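Local coordinates for protein aminotransferase (Neisseria meningitidis Z2491, PDB 3JTX) that probably transfers amino groups between amino acids and keto acids, as a dimeric class I/II aminotransferase carrying covalently bound pyridoxal phosphate, at residues P43-K46 / V47-D50; A54-H57 / E58-K61; S247-P250 / G251-S254. One frame throughout, in Å; residues are numbered along the deposited sequence. Where two conformers were deposited one is given.

Interaction 1: residues P43-K46 / V47-D50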
ATOM      1  N   PRO A  43     -21.002  10.270  -8.743  1.00 22.02           N
ATOM      2  CA  PRO A  43     -20.269   9.493  -9.747  1.00 21.60           C
ATOM      3  C   PRO A  43     -18.896  10.072 -10.131  1.00 21.38           C
ATOM      4  O   PRO A  43     -18.647  11.280 -10.009  1.00 20.31           O
ATOM      5  CB  PRO A  43     -21.204   9.501 -10.964  1.00 21.95           C
ATOM      6  CG  PRO A  43     -22.066  10.715 -10.804  1.00 22.03           C
ATOM      7  CD  PRO A  43     -22.129  11.028  -9.323  1.00 22.41           C
ATOM      8  N   THR A  44     -18.027   9.183 -10.602  1.00 20.88           N
ATOM      9  CA  THR A  44     -16.699   9.540 -11.092  1.00 19.75           C
ATOM     10  C   THR A  44     -16.798  10.360 -12.372  1.00 19.36           C
ATOM     11  O   THR A  44     -17.543  10.000 -13.272  1.00 18.78           O
ATOM     12  CB  THR A  44     -15.880   8.262 -11.348  1.00 20.04           C
ATOM     13  OG1 THR A  44     -15.752   7.540 -10.111  1.00 19.44           O
ATOM     14  CG2 THR A  44     -14.492   8.591 -11.902  1.00 19.11           C
ATOM     15  N   PRO A  45     -16.045  11.466 -12.462  1.00 18.59           N
ATOM     16  CA  PRO A  45     -16.050  12.295 -13.671  1.00 18.48           C
ATOM     17  C   PRO A  45     -15.275  11.706 -14.837  1.00 18.25           C
ATOM     18  O   PRO A  45     -14.252  11.064 -14.645  1.00 17.55           O
ATOM     19  CB  PRO A  45     -15.359  13.582 -13.214  1.00 18.27           C
ATOM     20  CG  PRO A  45     -14.515  13.184 -12.088  1.00 18.31           C
ATOM     21  CD  PRO A  45     -15.177  12.029 -11.417  1.00 19.01           C
ATOM     22  N   LYS A  46     -15.745  12.005 -16.041  1.00 18.70           N
ATOM     23  CA  LYS A  46     -15.162  11.516 -17.275  1.00 19.14           C
ATOM     24  C   LYS A  46     -13.742  12.025 -17.531  1.00 18.82           C
ATOM     25  O   LYS A  46     -12.952  11.321 -18.144  1.00 18.56           O
ATOM     26  CB  LYS A  46     -16.074  11.878 -18.457  1.00 19.54           C
ATOM     27  CG  LYS A  46     -15.588  11.419 -19.826  1.00 21.40           C
ATOM     28  CD  LYS A  46     -16.696  11.560 -20.895  1.00 24.20           C
ATOM     29  CE  LYS A  46     -16.122  11.819 -22.291  1.00 25.75           C
ATOM     30  NZ  LYS A  46     -15.248  10.714 -22.743  1.00 26.72           N
ATOM     31  N   VAL A  47     -13.414  13.238 -17.084  1.00 18.48           N
ATOM     32  CA  VAL A  47     -12.061  13.769 -17.299  1.00 18.33           C
ATOM     33  C   VAL A  47     -10.984  12.827 -16.706  1.00 17.53           C
ATOM     34  O   VAL A  47      -9.905  12.675 -17.276  1.00 17.08           O
ATOM     35  CB  VAL A  47     -11.887  15.213 -16.751  1.00 18.22           C
ATOM     36  CG1 VAL A  47     -11.968  15.266 -15.222  1.00 18.80           C
ATOM     37  CG2 VAL A  47     -10.575  15.803 -17.230  1.00 18.95           C
ATOM     38  N   ILE A  48     -11.305  12.184 -15.584  1.00 17.34           N
ATOM     39  CA  ILE A  48     -10.391  11.261 -14.918  1.00 17.04           C
ATOM     40  C   ILE A  48     -10.359   9.898 -15.641  1.00 16.65           C
ATOM     41  O   ILE A  48      -9.279   9.355 -15.922  1.00 15.66           O
ATOM     42  CB  ILE A  48     -10.763  11.085 -13.417  1.00 17.20           C
ATOM     43  CG1 ILE A  48     -10.697  12.429 -12.676  1.00 18.05           C
ATOM     44  CG2 ILE A  48      -9.835  10.061 -12.723  1.00 17.74           C
ATOM     45  CD1 ILE A  48     -11.095  12.363 -11.162  1.00 17.26           C
ATOM     46  N   THR A  49     -11.535   9.350 -15.954  1.00 15.94           N
ATOM     47  CA  THR A  49     -11.595   8.018 -16.554  1.00 15.87           C
ATOM     48  C   THR A  49     -11.017   8.036 -17.968  1.00 15.41           C
ATOM     49  O   THR A  49     -10.336   7.101 -18.365  1.00 14.36           O
ATOM     50  CB  THR A  49     -13.025   7.409 -16.515  1.00 15.68           C
ATOM     51  OG1 THR A  49     -13.946   8.298 -17.139  1.00 17.47           O
ATOM     52  CG2 THR A  49     -13.476   7.184 -15.078  1.00 17.09           C
ATOM     53  N   ASP A  50     -11.235   9.133 -18.695  1.00 15.65           N
ATOM     54  CA  ASP A  50     -10.608   9.338 -19.999  1.00 15.58           C
ATOM     55  C   ASP A  50      -9.073   9.238 -19.959  1.00 15.16           C
ATOM     56  O   ASP A  50      -8.483   8.569 -20.808  1.00 14.91           O
ATOM     57  CB  ASP A  50     -10.964  10.724 -20.564  1.00 15.96           C
ATOM     58  CG  ASP A  50     -12.332  10.776 -21.234  1.00 17.19           C
ATOM     59  OD1 ASP A  50     -12.974   9.718 -21.413  1.00 17.12           O
ATOM     60  OD2 ASP A  50     -12.752  11.901 -21.600  1.00 18.86           O
TER
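The backbone O of K46 takes the N-H of D50 at 2.8 Å, with an N-H...O angle of 164°. This is the first turn of helix 46-54, with P45 at the N-cap position. P45 has its own carbonyl turned into the turn: its O accepts I48 N at 3.3 Å, and T49 N weakly. On the outer face an i to i+4 salt bridge runs between K46 and D50. The lysine leaves the backbone with CG anti to its N (chi1 -180°) and stays stretched until the last torsion, chi4 61°, folds NZ back onto the carboxylate, where it meets the syn lone pair of D50 OD1 at 2.8 Å. OD2 receives a weaker bond. The inner face is apolar. The ring of P45 lies obliquely against I48, CG to CD1 3.6 Å, and I48 continues onto A285 and A289 of helix 280-291. T44, whose OG1 bonds to N248 O, turns its methyl inward, so that T44 CG2 meets T49 CG2 at 3.6 Å.

Interaction 2: residues A54-H57 / E58-K61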
ATOM      1  N   ALA A  54      -6.638   6.248 -21.600  1.00 14.92           N
ATOM      2  CA  ALA A  54      -5.685   6.681 -22.615  1.00 14.95           C
ATOM      3  C   ALA A  54      -4.257   6.207 -22.322  1.00 14.86           C
ATOM      4  O   ALA A  54      -3.445   6.098 -23.231  1.00 15.24           O
ATOM      5  CB  ALA A  54      -5.709   8.192 -22.755  1.00 14.73           C
ATOM      6  N   SER A  55      -3.957   5.896 -21.063  1.00 14.55           N
ATOM      7  CA  SER A  55      -2.586   5.600 -20.668  1.00 14.48           C
ATOM      8  C   SER A  55      -2.357   4.143 -20.276  1.00 13.99           C
ATOM      9  O   SER A  55      -1.308   3.800 -19.753  1.00 12.69           O
ATOM     10  CB  SER A  55      -2.198   6.526 -19.525  1.00 14.89           C
ATOM     11  OG  SER A  55      -3.063   6.342 -18.424  1.00 16.86           O
ATOM     12  N   LEU A  56      -3.324   3.279 -20.544  1.00 13.80           N
ATOM     13  CA  LEU A  56      -3.264   1.887 -20.011  1.00 14.09           C
ATOM     14  C   LEU A  56      -2.088   1.051 -20.557  1.00 13.67           C
ATOM     15  O   LEU A  56      -1.668   0.100 -19.895  1.00 14.31           O
ATOM     16  CB  LEU A  56      -4.596   1.144 -20.228  1.00 13.49           C
ATOM     17  CG  LEU A  56      -5.711   1.540 -19.265  1.00 15.51           C
ATOM     18  CD1 LEU A  56      -7.002   0.842 -19.650  1.00 17.19           C
ATOM     19  CD2 LEU A  56      -5.349   1.216 -17.812  1.00 14.56           C
ATOM     20  N   HIS A  57      -1.540   1.421 -21.719  1.00 13.04           N
ATOM     21  CA  HIS A  57      -0.336   0.766 -22.228  0.50 13.22           C
ATOM     22  C   HIS A  57       0.831   0.865 -21.228  1.00 13.10           C
ATOM     23  O   HIS A  57       1.719   0.005 -21.209  1.00 13.84           O
ATOM     24  CB  HIS A  57       0.059   1.321 -23.607  0.50 13.14           C
ATOM     25  CG  HIS A  57       0.325   2.795 -23.627  0.50 13.45           C
ATOM     26  ND1 HIS A  57      -0.682   3.740 -23.575  0.50 13.00           N
ATOM     27  CD2 HIS A  57       1.485   3.488 -23.722  0.50 13.49           C
ATOM     28  CE1 HIS A  57      -0.149   4.947 -23.617  0.50 13.31           C
ATOM     29  NE2 HIS A  57       1.162   4.824 -23.724  0.50 12.83           N
ATOM     30  N   GLU A  58       0.812   1.892 -20.385  1.00 12.47           N
ATOM     31  CA  GLU A  58       1.841   2.107 -19.380  1.00 12.66           C
ATOM     32  C   GLU A  58       1.780   1.176 -18.143  1.00 12.62           C
ATOM     33  O   GLU A  58       2.645   1.256 -17.268  1.00 13.67           O
ATOM     34  CB  GLU A  58       1.850   3.572 -18.944  1.00 13.36           C
ATOM     35  CG  GLU A  58       2.263   4.513 -20.072  1.00 13.64           C
ATOM     36  CD  GLU A  58       2.347   5.962 -19.627  1.00 16.12           C
ATOM     37  OE1 GLU A  58       1.283   6.620 -19.545  1.00 15.75           O
ATOM     38  OE2 GLU A  58       3.475   6.440 -19.374  1.00 16.63           O
ATOM     39  N   LEU A  59       0.795   0.284 -18.082  1.00 12.44           N
ATOM     40  CA  LEU A  59       0.811  -0.830 -17.121  1.00 12.33           C
ATOM     41  C   LEU A  59       2.012  -1.749 -17.310  1.00 12.59           C
ATOM     42  O   LEU A  59       2.357  -2.497 -16.397  1.00 12.82           O
ATOM     43  CB  LEU A  59      -0.475  -1.678 -17.208  1.00 11.98           C
ATOM     44  CG  LEU A  59      -1.795  -1.045 -16.772  1.00 11.74           C
ATOM     45  CD1 LEU A  59      -2.956  -2.024 -17.048  1.00 10.89           C
ATOM     46  CD2 LEU A  59      -1.795  -0.581 -15.300  1.00 10.67           C
ATOM     47  N   GLU A  60       2.642  -1.729 -18.491  1.00 12.37           N
ATOM     48  CA  GLU A  60       3.816  -2.575 -18.739  1.00 12.58           C
ATOM     49  C   GLU A  60       5.072  -2.166 -17.937  1.00 12.32           C
ATOM     50  O   GLU A  60       6.055  -2.905 -17.941  1.00 10.89           O
ATOM     51  CB  GLU A  60       4.148  -2.582 -20.240  1.00 13.22           C
ATOM     52  CG  GLU A  60       4.772  -1.299 -20.742  1.00 14.56           C
ATOM     53  CD  GLU A  60       5.259  -1.414 -22.192  1.00 19.19           C
ATOM     54  OE1 GLU A  60       4.576  -2.029 -23.034  1.00 15.23           O
ATOM     55  OE2 GLU A  60       6.344  -0.881 -22.490  1.00 23.86           O
ATOM     56  N   LYS A  61       5.030  -0.998 -17.289  1.00 12.47           N
ATOM     57  CA  LYS A  61       6.191  -0.451 -16.576  0.50 13.01           C
ATOM     58  C   LYS A  61       6.011  -0.409 -15.057  1.00 13.25           C
ATOM     59  O   LYS A  61       4.926  -0.089 -14.567  1.00 13.04           O
ATOM     60  CB  LYS A  61       6.476   0.968 -17.068  0.50 12.97           C
ATOM     61  CG  LYS A  61       7.874   1.475 -16.719  0.50 12.96           C
TER
HETATM   62  O   HOH W   1       1.945  -2.235 -22.899  1.00 10.09           O
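In one of the two modelled conformers of H57, this residue and E58 run side by side, and the aliphatic part of the glutamate lies over one face of the imidazole. There E58 CG sits 4.1 Å from the centroid of the H57 ring, offset toward the rim on the CD2-NE2 side, a CH-pi contact. The histidine's CG stands between its own N and carbonyl carbon (chi1 59°), which swings the ring back across E58 N. From there the glutamate chain extends toward S55, E58 OE1 reaching S55 CB at 3.5 Å. Its carboxylate is held from outside the turn by a salt bridge to R284 of helix 280-291, while S55 OG is bonded back to A51 O in the helix before, with L52 O a second acceptor beside it. On the other side L56 and L59 point the same way, L56 CD2 to L59 CD1 4.1 Å; L56 packs on T53, and L59 on T44, of the second subunit. At the far end a water donates to H57 O and to E60 OE1, 2.6 Å from the latter, tying the glutamate to the backbone. Beneath these side chains lie i to i+3 backbone bonds: E58 N to S55 O at 2.9 Å, L59 N to L56 O at 3.1 Å, and a weak one from E60 N to H57 O. Successive bonds of this kind define a 3-10 helix, here the segment 56-60 that follows helix 46-54 and presents its leucines to the dimer interface of this aminotransferase.

Interaction 3: residues S247-P250 / G251-S254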
ATOM      1  N   SER A 247     -12.978  14.402  -5.687  1.00 16.56           N
ATOM      2  CA  SER A 247     -13.191  14.019  -7.087  1.00 16.62           C
ATOM      3  C   SER A 247     -14.001  12.739  -7.262  1.00 16.51           C
ATOM      4  O   SER A 247     -14.086  12.202  -8.366  1.00 17.22           O
ATOM      5  CB  SER A 247     -11.821  13.858  -7.766  1.00 16.51           C
ATOM      6  OG  SER A 247     -11.136  15.100  -7.787  1.00 18.86           O
ATOM      7  N   ASN A 248     -14.589  12.235  -6.180  1.00 17.41           N
ATOM      8  CA  ASN A 248     -15.450  11.043  -6.249  1.00 17.40           C
ATOM      9  C   ASN A 248     -14.750   9.828  -6.850  1.00 17.33           C
ATOM     10  O   ASN A 248     -15.343   9.068  -7.616  1.00 17.36           O
ATOM     11  CB  ASN A 248     -16.723  11.366  -7.033  1.00 17.83           C
ATOM     12  CG  ASN A 248     -17.511  12.478  -6.394  1.00 18.17           C
ATOM     13  OD1 ASN A 248     -17.815  12.412  -5.211  1.00 20.75           O
ATOM     14  ND2 ASN A 248     -17.863  13.493  -7.174  1.00 17.32           N
ATOM     15  N   VAL A 249     -13.479   9.653  -6.480  1.00 16.96           N
ATOM     16  CA  VAL A 249     -12.718   8.488  -6.898  1.00 16.74           C
ATOM     17  C   VAL A 249     -12.042   7.827  -5.688  1.00 17.18           C
ATOM     18  O   VAL A 249     -10.828   7.604  -5.674  1.00 17.28           O
ATOM     19  CB  VAL A 249     -11.712   8.836  -8.026  1.00 17.08           C
ATOM     20  CG1 VAL A 249     -12.470   9.166  -9.330  1.00 16.40           C
ATOM     21  CG2 VAL A 249     -10.803   9.981  -7.631  1.00 15.54           C
ATOM     22  N   PRO A 250     -12.839   7.484  -4.657  1.00 16.94           N
ATOM     23  CA  PRO A 250     -12.226   6.742  -3.548  1.00 16.95           C
ATOM     24  C   PRO A 250     -11.594   5.432  -4.012  1.00 16.61           C
ATOM     25  O   PRO A 250     -10.604   5.002  -3.437  1.00 17.69           O
ATOM     26  CB  PRO A 250     -13.409   6.460  -2.607  1.00 17.08           C
ATOM     27  CG  PRO A 250     -14.637   6.503  -3.496  1.00 17.72           C
ATOM     28  CD  PRO A 250     -14.310   7.583  -4.516  1.00 17.47           C
ATOM     29  N   GLY A 251     -12.150   4.810  -5.049  1.00 16.48           N
ATOM     30  CA  GLY A 251     -11.573   3.589  -5.614  1.00 16.20           C
ATOM     31  C   GLY A 251     -10.255   3.763  -6.372  1.00 16.14           C
ATOM     32  O   GLY A 251      -9.563   2.789  -6.633  1.00 16.80           O
ATOM     33  N   LEU A 252      -9.890   4.992  -6.717  1.00 15.64           N
ATOM     34  CA  LEU A 252      -8.639   5.227  -7.433  1.00 15.53           C
ATOM     35  C   LEU A 252      -7.424   5.024  -6.522  1.00 15.83           C
ATOM     36  O   LEU A 252      -6.351   4.659  -6.993  1.00 14.94           O
ATOM     37  CB  LEU A 252      -8.639   6.617  -8.070  1.00 16.13           C
ATOM     38  CG  LEU A 252      -7.474   6.950  -9.002  1.00 14.45           C
ATOM     39  CD1 LEU A 252      -7.472   6.056 -10.264  1.00 12.78           C
ATOM     40  CD2 LEU A 252      -7.518   8.431  -9.366  1.00 13.91           C
ATOM     41  N   ARG A 253      -7.614   5.250  -5.219  1.00 15.76           N
ATOM     42  CA  ARG A 253      -6.569   5.115  -4.200  1.00 15.67           C
ATOM     43  C   ARG A 253      -5.426   6.047  -4.571  1.00 15.50           C
ATOM     44  O   ARG A 253      -4.331   5.580  -4.900  1.00 16.36           O
ATOM     45  CB  ARG A 253      -6.067   3.657  -4.037  1.00 15.13           C
ATOM     46  CG  ARG A 253      -7.141   2.595  -3.899  1.00 15.94           C
ATOM     47  CD  ARG A 253      -8.216   2.936  -2.845  1.00 15.11           C
ATOM     48  NE  ARG A 253      -7.636   3.256  -1.544  1.00 15.54           N
ATOM     49  CZ  ARG A 253      -7.924   4.316  -0.784  1.00 16.22           C
ATOM     50  NH1 ARG A 253      -8.834   5.222  -1.128  1.00 17.33           N
ATOM     51  NH2 ARG A 253      -7.295   4.463   0.377  1.00 16.42           N
ATOM     52  N   SER A 254      -5.694   7.352  -4.518  1.00 15.12           N
ATOM     53  CA  SER A 254      -4.724   8.367  -4.908  1.00 15.52           C
ATOM     54  C   SER A 254      -4.833   9.681  -4.116  1.00 15.04           C
ATOM     55  O   SER A 254      -5.909  10.284  -4.007  1.00 14.46           O
ATOM     56  CB  SER A 254      -4.876   8.650  -6.399  1.00 15.34           C
ATOM     57  OG  SER A 254      -4.004   9.676  -6.837  1.00 14.76           O
TER
HETATM   58  O   HOH W   2      -8.655   8.021  -4.106  1.00 18.96           O
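V249 and L252 make the tight side of this turn. Their side chains run together in the same direction, V249 CB to L252 CB 3.8 Å, with V249 CG2 touching L252 CD2 further out. The backbone draws them together: L252 N bonds to V249 O at 3.0 Å. Around the pair close I48 and L52 of helix 46-54, V282 of helix 280-291, and L59 of the second subunit. The segment is the loop between strands 237-242 and 255-259 of the large mixed sheet, just past the pyridoxal-phosphate-bearing lysine at position 245, in the fold of the class I and II aminotransferases. The other flank is polar and, at R253, partly exposed. The arginine starts away from the turn, but bends at chi2 and chi3 (-49° and -53°) turn the guanidinium so that its NH1 edge meets P250 O. R253 NH1 donates to P250 O at 2.9 Å, nearly straight at 169°, with the oxygen close to the guanidinium plane and the donor in the carbonyl plane. Together with the bond from NH2 to phosphate oxygen OP3 of the cofactor, it would hold the flat group in its rotation; R253 also packs on Y62 of the second subunit. A water within the turn donates to V249 O at 2.7 Å and accepts at 3.1 Å from the N of S254, the residue just before strand 255-259.

How the interactions relate
From the N terminus the chain meets interaction 1 where helix 46-54 begins and interaction 2 just beyond its end, about 17 Å away between centres. Interaction 3 comes nearly two hundred residues later, in the loop behind the cofactor lysine. Each closes a short turn of its own; the three lie in series, neither nesting nor crossing. Interactions 1 and 3 nonetheless meet in space: P45 CD packs on S247 O at 3.2 Å, and T44 CG2 on V249 CG1 at 3.3 Å, joining the helix start to the cofactor loop. Interactions 2 and 3 do not touch within one chain, but L59 of the second subunit covers both T44 and V249, linking all three across the dimer.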